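Photosystem II assembly protein Ycf48 (PDB 2XBG) probably assists the early assembly of photosystem II and the replacement of photodamaged D1, and binds the C-terminal extension of the D1 precursor. Local coordinates at residues A[77-82]-A[96-101]. Sequence-based numbering, arbitrary orientation.
Sequences HSDYRF and GEPPIM
Ile100 lays its CD1 methyl over the centre of the Tyr80 ring, a CH-pi contact of 3.7 Å from CD1 to the ring centroid. With CG1 of Ile100 anti to the backbone N (chi1 -173°) and CD1 extended beyond it (chi2 161°), the chain carries CD1 over the phenol while the other branch, CG2, meets Tyr80 CD1 at 3.6 Å. The branched side chain therefore serves two aromatics at once, since CG2 also reaches the edge of the Phe82 ring, 4.0 Å from CE1. On the opposite face of the Tyr80 ring lies Asp79 OD1, and the carbonyl O of Pro98 sits near the ring plane, 3.4 Å from Tyr80 CD1.

Backbone hydrogen bonds pair Arg81 with Glu97 in antiparallel fashion: Arg81 N to Glu97 O spans 2.8 Å and is nearly straight, whereas Glu97 N to Arg81 O is longer at 3.1 Å. These bonds join the first two strands, 81-88 and 91-97, of one four-stranded blade in the seven-bladed propeller; the turn through Pro98 and Pro99, with a cis peptide before Pro98, leads into the third strand. Gly96, with no side chain, lets Arg81 O come within 3.0 Å of its CA.

On the sheet face away from Phe82, Arg81 and Glu97 are probably oppositely charged, but Arg81 NE and Glu97 OE1 remain 5.0 Å apart, too far for a salt bridge; Glu97 OE2 makes a weak hydrogen bond with Ser123 OG.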
ATOM      1  N   HIS A  77      22.630  18.342   1.873  1.00 19.89           N
ATOM      2  CA  HIS A  77      22.021  17.993   0.619  1.00 19.18           C
ATOM      3  C   HIS A  77      20.977  16.909   0.884  1.00 17.39           C
ATOM      4  O   HIS A  77      21.070  16.111   1.824  1.00 18.82           O
ATOM      5  CB  HIS A  77      23.068  17.419  -0.333  1.00 17.11           C
ATOM      6  CG  HIS A  77      24.143  18.391  -0.694  1.00 17.37           C
ATOM      7  ND1 HIS A  77      25.374  18.455  -0.070  1.00 22.49           N
ATOM      8  CD2 HIS A  77      24.133  19.362  -1.635  1.00 15.41           C
ATOM      9  CE1 HIS A  77      26.071  19.433  -0.620  1.00 20.53           C
ATOM     10  NE2 HIS A  77      25.351  19.997  -1.573  1.00 22.35           N
ATOM     11  N   SER A  78      20.002  16.915  -0.018  1.00 17.06           N
ATOM     12  CA  SER A  78      18.938  15.914  -0.040  1.00 17.59           C
ATOM     13  C   SER A  78      18.898  15.120  -1.339  1.00 16.93           C
ATOM     14  O   SER A  78      17.994  14.307  -1.571  1.00 19.15           O
ATOM     15  CB  SER A  78      17.564  16.557   0.157  1.00 18.40           C
ATOM     16  OG  SER A  78      17.305  17.567  -0.812  1.00 21.90           O
ATOM     17  N   ASP A  79      19.899  15.361  -2.177  1.00 16.72           N
ATOM     18  CA  ASP A  79      19.962  14.797  -3.523  1.00 15.60           C
ATOM     19  C   ASP A  79      20.534  13.383  -3.639  1.00 14.66           C
ATOM     20  O   ASP A  79      20.505  12.807  -4.731  1.00 16.16           O
ATOM     21  CB  ASP A  79      20.606  15.790  -4.498  1.00 16.75           C
ATOM     22  CG  ASP A  79      22.076  16.007  -4.281  1.00 18.43           C
ATOM     23  OD1 ASP A  79      22.595  15.454  -3.299  1.00 19.68           O
ATOM     24  OD2 ASP A  79      22.630  16.802  -5.074  1.00 23.91           O
ATOM     25  N   TYR A  80      20.930  12.790  -2.527  1.00 13.35           N
ATOM     26  CA  TYR A  80      21.549  11.472  -2.518  1.00 12.51           C
ATOM     27  C   TYR A  80      20.591  10.387  -2.983  1.00 13.84           C
ATOM     28  O   TYR A  80      19.459  10.290  -2.524  1.00 15.97           O
ATOM     29  CB  TYR A  80      22.032  11.111  -1.126  1.00 12.98           C
ATOM     30  CG  TYR A  80      23.053  12.115  -0.601  1.00 12.99           C
ATOM     31  CD1 TYR A  80      24.303  12.214  -1.158  1.00 15.68           C
ATOM     32  CD2 TYR A  80      22.732  12.981   0.428  1.00 15.58           C
ATOM     33  CE1 TYR A  80      25.210  13.145  -0.682  1.00 17.86           C
ATOM     34  CE2 TYR A  80      23.616  13.900   0.946  1.00 17.62           C
ATOM     35  CZ  TYR A  80      24.867  13.985   0.376  1.00 16.90           C
ATOM     36  OH  TYR A  80      25.715  14.953   0.875  1.00 21.45           O
ATOM     37  N   ARG A  81      21.065   9.519  -3.878  1.00 13.19           N
ATOM     38  CA  ARG A  81      20.408   8.246  -4.162  1.00 12.75           C
ATOM     39  C   ARG A  81      21.057   7.272  -3.205  1.00 13.29           C
ATOM     40  O   ARG A  81      22.215   6.889  -3.412  1.00 14.32           O
ATOM     41  CB  ARG A  81      20.593   7.867  -5.609  1.00 15.32           C
ATOM     42  CG  ARG A  81      19.933   8.721  -6.641  1.00 17.22           C
ATOM     43  CD  ARG A  81      20.130   8.233  -8.065  1.00 26.17           C
ATOM     44  NE  ARG A  81      19.361   7.025  -8.350  1.00 27.84           N
ATOM     45  CZ  ARG A  81      18.117   7.009  -8.833  1.00 26.98           C
ATOM     46  NH1 ARG A  81      17.426   8.123  -9.070  1.00 26.76           N
ATOM     47  NH2 ARG A  81      17.527   5.855  -9.097  1.00 26.27           N
ATOM     48  N   PHE A  82      20.369   6.889  -2.140  1.00 11.80           N
ATOM     49  CA  PHE A  82      20.840   5.857  -1.227  1.00 11.44           C
ATOM     50  C   PHE A  82      20.577   4.526  -1.905  1.00 12.26           C
ATOM     51  O   PHE A  82      19.459   4.048  -1.893  1.00 13.21           O
ATOM     52  CB  PHE A  82      20.171   5.940   0.144  1.00 11.86           C
ATOM     53  CG  PHE A  82      20.517   7.120   0.989  1.00 13.19           C
ATOM     54  CD1 PHE A  82      21.684   7.824   0.845  1.00 14.77           C
ATOM     55  CD2 PHE A  82      19.626   7.554   1.930  1.00 14.62           C
ATOM     56  CE1 PHE A  82      21.939   8.905   1.671  1.00 15.90           C
ATOM     57  CE2 PHE A  82      19.886   8.625   2.782  1.00 16.32           C
ATOM     58  CZ  PHE A  82      21.080   9.302   2.637  1.00 17.56           C
ATOM     59  N   GLY A  96      25.590   5.756  -1.112  1.00 13.44           N
ATOM     60  CA  GLY A  96      24.876   6.414  -2.156  1.00 15.11           C
ATOM     61  C   GLY A  96      25.745   7.291  -3.035  1.00 13.10           C
ATOM     62  O   GLY A  96      26.965   7.420  -2.862  1.00 14.57           O
ATOM     63  N   GLU A  97      25.087   7.903  -4.000  1.00 13.22           N
ATOM     64  CA  GLU A  97      25.637   8.799  -4.980  1.00 15.00           C
ATOM     65  C   GLU A  97      24.833  10.086  -4.988  1.00 16.29           C
ATOM     66  O   GLU A  97      23.615  10.046  -4.866  1.00 16.67           O
ATOM     67  CB  GLU A  97      25.495   8.108  -6.333  1.00 16.53           C
ATOM     68  CG  GLU A  97      25.913   8.954  -7.543  1.00 25.26           C
ATOM     69  CD  GLU A  97      25.431   8.381  -8.893  1.00 37.18           C
ATOM     70  OE1 GLU A  97      24.239   7.982  -9.065  1.00 44.42           O
ATOM     71  OE2 GLU A  97      26.284   8.415  -9.816  1.00 45.85           O
ATOM     72  N   PRO A  98      25.455  11.256  -5.105  1.00 16.28           N
ATOM     73  CA  PRO A  98      26.897  11.501  -5.032  1.00 15.86           C
ATOM     74  C   PRO A  98      27.495  10.884  -3.774  1.00 15.08           C
ATOM     75  O   PRO A  98      26.796  10.611  -2.792  1.00 15.33           O
ATOM     76  CB  PRO A  98      26.984  13.025  -5.050  1.00 20.31           C
ATOM     77  CG  PRO A  98      25.713  13.565  -5.141  1.00 19.04           C
ATOM     78  CD  PRO A  98      24.685  12.505  -5.109  1.00 16.71           C
ATOM     79  N   PRO A  99      28.817  10.661  -3.762  1.00 16.06           N
ATOM     80  CA  PRO A  99      29.374   9.755  -2.780  1.00 15.13           C
ATOM     81  C   PRO A  99      29.046  10.126  -1.345  1.00 15.07           C
ATOM     82  O   PRO A  99      29.419  11.222  -0.855  1.00 17.09           O
ATOM     83  CB  PRO A  99      30.883   9.815  -3.058  1.00 16.52           C
ATOM     84  CG  PRO A  99      30.930  10.181  -4.451  1.00 17.99           C
ATOM     85  CD  PRO A  99      29.803  11.067  -4.782  1.00 17.48           C
ATOM     86  N   ILE A 100      28.495   9.130  -0.665  1.00 15.58           N
ATOM     87  CA  ILE A 100      28.128   9.229   0.729  1.00 14.23           C
ATOM     88  C   ILE A 100      28.149   7.825   1.331  1.00 13.62           C
ATOM     89  O   ILE A 100      27.744   6.814   0.725  1.00 15.38           O
ATOM     90  CB  ILE A 100      26.787   9.959   0.910  1.00 13.83           C
ATOM     91  CG1 ILE A 100      26.532  10.191   2.406  1.00 17.80           C
ATOM     92  CG2 ILE A 100      25.637   9.202   0.213  1.00 14.28           C
ATOM     93  CD1 ILE A 100      25.509  11.273   2.780  1.00 20.18           C
ATOM     94  N   MET A 101      28.602   7.773   2.571  1.00 15.13           N
ATOM     95  CA  MET A 101      28.575   6.562   3.377  1.00 15.24           C
ATOM     96  C   MET A 101      28.103   6.896   4.780  1.00 16.50           C
ATOM     97  O   MET A 101      28.652   7.822   5.401  1.00 17.31           O
ATOM     98  CB  MET A 101      29.919   5.822   3.356  1.00 16.48           C
ATOM     99  CG  MET A 101      29.887   4.548   4.199  1.00 18.02           C
ATOM    100  SD  MET A 101      31.432   3.632   4.146  1.00 22.98           S
ATOM    101  CE  MET A 101      31.378   3.055   2.450  1.00 22.91           C
TER